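Long-range contact in geranyl diphosphate synthase small subunit (Antirrhinum majus, PDB 3QKC), which probably partners a catalytic large subunit to form a heteromeric synthase of geranyl diphosphate, the C10 precursor of monoterpenes: residues Leu40-Val54 and Ala70-Thr83. Residues are numbered along the deposited sequence; the frame is centred on the assembly and turned at random.
Sequences LTFAAPRTSASALCV and AAAAVHLMHVAAYT
Helices 34-43 and 48-59 and the turn joining them pack along helix 68-85, a helix-loop-helix laid against a central helix of the all-alpha prenyltransferase (isoprenoid synthase) fold, with His75 bonding the end of the first helix and His78 the linker. His75 NE2 donates to Thr41 O, the carbonyl lying at the ring edge (3.0 Å), where helix 34-43 is about to end. Further along, His78 NE2 gives its N-H to Pro45 O at 2.7 Å; the ring meets this oxygen in its own plane but comes in above the plane of the carbonyl. Thr47 CG2 packs over one face of the same imidazole, a CH-pi contact with the methyl 3.8 Å from the ring centroid. Thr47 can serve two ends at once because its OG1 is anti to the backbone N (chi1 166°), turned to cap helix 48-59 through Ala49 N while CG2 stays on the ring. With an alanine at His78, Pro45 O is likely to lose this donor and Thr47 CG2 the ring face it packs on, leaving the linker freer to shift. Beyond it, Pro45 CD sits over a face of the Tyr82 ring, and Ala44 CB fits against Val79 CG2. At the other end residues 48-54 run nearly antiparallel to 70-83, at 165°, the axes of these segments 8.2 Å apart at closest, an approach permitted by small residues: Ser50 and Cys53 lie against Ala71, whose CB also meets Val54 CG2. Between the histidine bonds and this helix pair, one water accepts from Thr47 N and is hydrogen-bonded to Ser50 OG and, at 2.7 Å, to His75 ND1.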
loop_
_atom_site.group_PDB
_atom_site.type_symbol
_atom_site.label_atom_id
_atom_site.label_comp_id
_atom_site.label_asym_id
_atom_site.label_seq_id
_atom_site.Cartn_x
_atom_site.Cartn_y
_atom_site.Cartn_z
ATOM N N LEU A 40 16.588 -2.971 4.639
ATOM C CA LEU A 40 15.923 -1.839 5.313
ATOM C C LEU A 40 14.996 -2.292 6.429
ATOM O O LEU A 40 14.951 -1.672 7.480
ATOM C CB LEU A 40 15.202 -0.950 4.305
ATOM C CG LEU A 40 16.173 -0.378 3.272
ATOM C CD1 LEU A 40 15.470 0.616 2.362
ATOM C CD2 LEU A 40 17.356 0.276 3.971
ATOM N N THR A 41 14.315 -3.409 6.211
ATOM C CA THR A 41 13.380 -3.980 7.174
ATOM C C THR A 41 14.048 -4.332 8.507
ATOM O O THR A 41 13.538 -3.972 9.575
ATOM C CB THR A 41 12.663 -5.209 6.564
ATOM O OG1 THR A 41 12.016 -4.815 5.350
ATOM C CG2 THR A 41 11.630 -5.817 7.515
ATOM N N PHE A 42 15.183 -5.014 8.443
ATOM C CA PHE A 42 15.891 -5.455 9.651
ATOM C C PHE A 42 16.962 -4.497 10.173
ATOM O O PHE A 42 17.486 -4.699 11.268
ATOM C CB PHE A 42 16.467 -6.863 9.451
ATOM C CG PHE A 42 15.445 -7.845 8.957
ATOM C CD1 PHE A 42 15.323 -8.116 7.601
ATOM C CD2 PHE A 42 14.582 -8.465 9.837
ATOM C CE1 PHE A 42 14.347 -8.999 7.136
ATOM C CE2 PHE A 42 13.607 -9.348 9.382
ATOM C CZ PHE A 42 13.491 -9.615 8.034
ATOM N N ALA A 43 17.288 -3.461 9.404
ATOM C CA ALA A 43 18.178 -2.409 9.920
ATOM C C ALA A 43 17.379 -1.309 10.630
ATOM O O ALA A 43 17.929 -0.543 11.419
ATOM C CB ALA A 43 19.018 -1.798 8.802
ATOM N N ALA A 44 16.090 -1.211 10.328
ATOM C CA ALA A 44 15.289 -0.105 10.846
ATOM C C ALA A 44 15.056 -0.238 12.357
ATOM O O ALA A 44 14.923 -1.352 12.855
ATOM C CB ALA A 44 13.982 -0.051 10.125
ATOM N N PRO A 45 14.994 0.899 13.089
ATOM C CA PRO A 45 14.565 0.819 14.499
ATOM C C PRO A 45 13.192 0.150 14.589
ATOM O O PRO A 45 12.372 0.298 13.684
ATOM C CB PRO A 45 14.472 2.286 14.938
ATOM C CG PRO A 45 15.342 3.046 13.951
ATOM C CD PRO A 45 15.221 2.289 12.656
ATOM N N ARG A 46 12.966 -0.620 15.643
ATOM C CA ARG A 46 11.683 -1.293 15.814
ATOM C C ARG A 46 10.665 -0.269 16.336
ATOM O O ARG A 46 11.049 0.812 16.771
ATOM C CB ARG A 46 11.825 -2.518 16.743
ATOM C CG ARG A 46 11.995 -2.206 18.226
ATOM C CD ARG A 46 13.145 -3.036 18.840
ATOM N NE ARG A 46 13.235 -3.017 20.305
ATOM C CZ ARG A 46 13.305 -1.927 21.071
ATOM N NH1 ARG A 46 13.243 -0.708 20.534
ATOM N NH2 ARG A 46 13.397 -2.062 22.397
ATOM N N THR A 47 9.380 -0.582 16.230
ATOM C CA THR A 47 8.370 0.214 16.911
ATOM C C THR A 47 7.597 -0.692 17.834
ATOM O O THR A 47 7.270 -1.822 17.457
ATOM C CB THR A 47 7.383 0.926 15.963
ATOM O OG1 THR A 47 6.260 1.384 16.732
ATOM C CG2 THR A 47 6.873 -0.024 14.851
ATOM N N SER A 48 7.309 -0.185 19.035
ATOM C CA SER A 48 6.515 -0.907 20.027
ATOM C C SER A 48 5.066 -1.169 19.583
ATOM O O SER A 48 4.375 -1.990 20.194
ATOM C CB SER A 48 6.526 -0.158 21.360
ATOM O OG SER A 48 6.039 1.155 21.203
ATOM N N ALA A 49 4.626 -0.468 18.530
ATOM C CA ALA A 49 3.316 -0.699 17.885
ATOM C C ALA A 49 3.152 -2.123 17.376
ATOM O O ALA A 49 2.068 -2.673 17.450
ATOM C CB ALA A 49 3.065 0.315 16.736
ATOM N N SER A 50 4.234 -2.714 16.877
ATOM C CA SER A 50 4.243 -4.123 16.457
ATOM C C SER A 50 4.021 -5.108 17.596
ATOM O O SER A 50 3.254 -6.068 17.449
ATOM C CB SER A 50 5.545 -4.469 15.733
ATOM O OG SER A 50 5.726 -3.616 14.643
ATOM N N ALA A 51 4.696 -4.905 18.720
ATOM C CA ALA A 51 4.459 -5.789 19.873
ATOM C C ALA A 51 3.066 -5.581 20.463
ATOM O O ALA A 51 2.448 -6.535 20.930
ATOM C CB ALA A 51 5.521 -5.607 20.941
ATOM N N LEU A 52 2.568 -4.340 20.461
ATOM C CA LEU A 52 1.215 -4.092 20.980
ATOM C C LEU A 52 0.164 -4.902 20.199
ATOM O O LEU A 52 -0.785 -5.432 20.780
ATOM C CB LEU A 52 0.876 -2.603 20.965
ATOM C CG LEU A 52 -0.495 -2.143 21.465
ATOM C CD1 LEU A 52 -0.773 -2.665 22.886
ATOM C CD2 LEU A 52 -0.639 -0.619 21.401
ATOM N N CYS A 53 0.345 -4.994 18.883
ATOM C CA CYS A 53 -0.533 -5.808 18.055
ATOM C C CYS A 53 -0.668 -7.222 18.574
ATOM O O CYS A 53 -1.779 -7.699 18.776
ATOM C CB CYS A 53 -0.050 -5.844 16.615
ATOM S SG CYS A 53 -1.224 -6.745 15.566
ATOM N N VAL A 54 0.460 -7.887 18.810
ATOM C CA VAL A 54 0.430 -9.251 19.331
ATOM C C VAL A 54 -0.191 -9.319 20.735
ATOM O O VAL A 54 -1.043 -10.193 21.013
ATOM C CB VAL A 54 1.816 -9.915 19.310
ATOM C CG1 VAL A 54 1.764 -11.304 19.956
ATOM C CG2 VAL A 54 2.335 -10.034 17.865
ATOM N N ALA A 70 -0.282 -9.407 10.888
ATOM C CA ALA A 70 -0.643 -8.019 11.209
ATOM C C ALA A 70 0.512 -7.269 11.896
ATOM O O ALA A 70 0.848 -6.151 11.515
ATOM C CB ALA A 70 -1.851 -8.006 12.090
ATOM N N ALA A 71 1.118 -7.903 12.899
ATOM C CA ALA A 71 2.208 -7.304 13.651
ATOM C C ALA A 71 3.380 -6.982 12.737
ATOM O O ALA A 71 4.005 -5.940 12.880
ATOM C CB ALA A 71 2.645 -8.224 14.780
ATOM N N ALA A 72 3.640 -7.887 11.791
ATOM C CA ALA A 72 4.700 -7.754 10.797
ATOM C C ALA A 72 4.368 -6.661 9.786
ATOM O O ALA A 72 5.247 -5.887 9.375
ATOM C CB ALA A 72 4.911 -9.091 10.084
ATOM N N ALA A 73 3.105 -6.608 9.367
ATOM C CA ALA A 73 2.648 -5.537 8.485
ATOM C C ALA A 73 2.813 -4.171 9.169
ATOM O O ALA A 73 3.250 -3.199 8.538
ATOM C CB ALA A 73 1.197 -5.775 8.040
ATOM N N VAL A 74 2.519 -4.113 10.471
ATOM C CA VAL A 74 2.663 -2.859 11.222
ATOM C C VAL A 74 4.124 -2.406 11.176
ATOM O O VAL A 74 4.416 -1.232 10.899
ATOM C CB VAL A 74 2.154 -2.998 12.673
ATOM C CG1 VAL A 74 2.595 -1.803 13.525
ATOM C CG2 VAL A 74 0.634 -3.161 12.691
ATOM N N HIS A 75 5.032 -3.351 11.432
ATOM C CA HIS A 75 6.455 -3.087 11.397
ATOM C C HIS A 75 6.851 -2.556 10.035
ATOM O O HIS A 75 7.560 -1.574 9.952
ATOM C CB HIS A 75 7.276 -4.338 11.746
ATOM C CG HIS A 75 8.751 -4.166 11.531
ATOM N ND1 HIS A 75 9.547 -3.402 12.360
ATOM C CD2 HIS A 75 9.573 -4.644 10.567
ATOM C CE1 HIS A 75 10.794 -3.425 11.925
ATOM N NE2 HIS A 75 10.837 -4.175 10.838
ATOM N N LEU A 76 6.362 -3.187 8.975
ATOM C CA LEU A 76 6.659 -2.770 7.595
ATOM C C LEU A 76 6.114 -1.386 7.229
ATOM O O LEU A 76 6.804 -0.609 6.545
ATOM C CB LEU A 76 6.177 -3.831 6.586
ATOM C CG LEU A 76 6.992 -5.158 6.592
ATOM C CD1 LEU A 76 6.183 -6.283 5.967
ATOM C CD2 LEU A 76 8.346 -5.030 5.876
ATOM N N MET A 77 4.902 -1.045 7.687
ATOM C CA MET A 77 4.388 0.306 7.408
ATOM C C MET A 77 5.364 1.299 7.994
ATOM O O MET A 77 5.713 2.289 7.352
ATOM C CB MET A 77 2.986 0.568 7.988
ATOM C CG MET A 77 1.850 -0.253 7.392
ATOM S SD MET A 77 1.680 -0.214 5.595
ATOM C CE MET A 77 2.473 -1.804 5.246
ATOM N N HIS A 78 5.781 1.020 9.229
ATOM C CA HIS A 78 6.739 1.838 9.954
ATOM C C HIS A 78 8.066 1.957 9.216
ATOM O O HIS A 78 8.635 3.061 9.143
ATOM C CB HIS A 78 6.946 1.270 11.366
ATOM C CG HIS A 78 8.246 1.665 12.022
ATOM N ND1 HIS A 78 8.449 2.898 12.604
ATOM C CD2 HIS A 78 9.374 0.949 12.260
ATOM C CE1 HIS A 78 9.660 2.942 13.133
ATOM N NE2 HIS A 78 10.238 1.766 12.944
ATOM N N VAL A 79 8.564 0.823 8.711
ATOM C CA VAL A 79 9.789 0.792 7.911
ATOM C C VAL A 79 9.617 1.615 6.647
ATOM O O VAL A 79 10.524 2.377 6.271
ATOM C CB VAL A 79 10.231 -0.662 7.537
ATOM C CG1 VAL A 79 11.294 -0.647 6.417
ATOM C CG2 VAL A 79 10.774 -1.386 8.751
ATOM N N ALA A 80 8.472 1.474 5.985
ATOM C CA ALA A 80 8.246 2.272 4.786
ATOM C C ALA A 80 8.268 3.786 5.089
ATOM O O ALA A 80 8.960 4.545 4.400
ATOM C CB ALA A 80 6.987 1.852 4.046
ATOM N N ALA A 81 7.537 4.205 6.115
ATOM C CA ALA A 81 7.554 5.601 6.591
ATOM C C ALA A 81 8.973 6.088 6.962
ATOM O O ALA A 81 9.414 7.153 6.502
ATOM C CB ALA A 81 6.624 5.741 7.800
ATOM N N TYR A 82 9.676 5.298 7.784
ATOM C CA TYR A 82 11.028 5.631 8.235
ATOM C C TYR A 82 11.974 5.843 7.051
ATOM O O TYR A 82 12.700 6.828 6.997
ATOM C CB TYR A 82 11.558 4.523 9.164
ATOM C CG TYR A 82 12.926 4.772 9.767
ATOM C CD1 TYR A 82 13.085 5.587 10.896
ATOM C CD2 TYR A 82 14.056 4.180 9.220
ATOM C CE1 TYR A 82 14.335 5.810 11.454
ATOM C CE2 TYR A 82 15.322 4.405 9.758
ATOM C CZ TYR A 82 15.444 5.216 10.885
ATOM O OH TYR A 82 16.685 5.426 11.421
ATOM N N THR A 83 11.958 4.901 6.111
ATOM C CA THR A 83 12.776 4.974 4.898
ATOM C C THR A 83 12.494 6.244 4.097
ATOM O O THR A 83 13.417 6.949 3.668
ATOM C CB THR A 83 12.499 3.778 3.988
ATOM O OG1 THR A 83 12.632 2.569 4.743
ATOM C CG2 THR A 83 13.423 3.762 2.802
HETATM O O HOH W 1 8.607 -2.875 14.804
#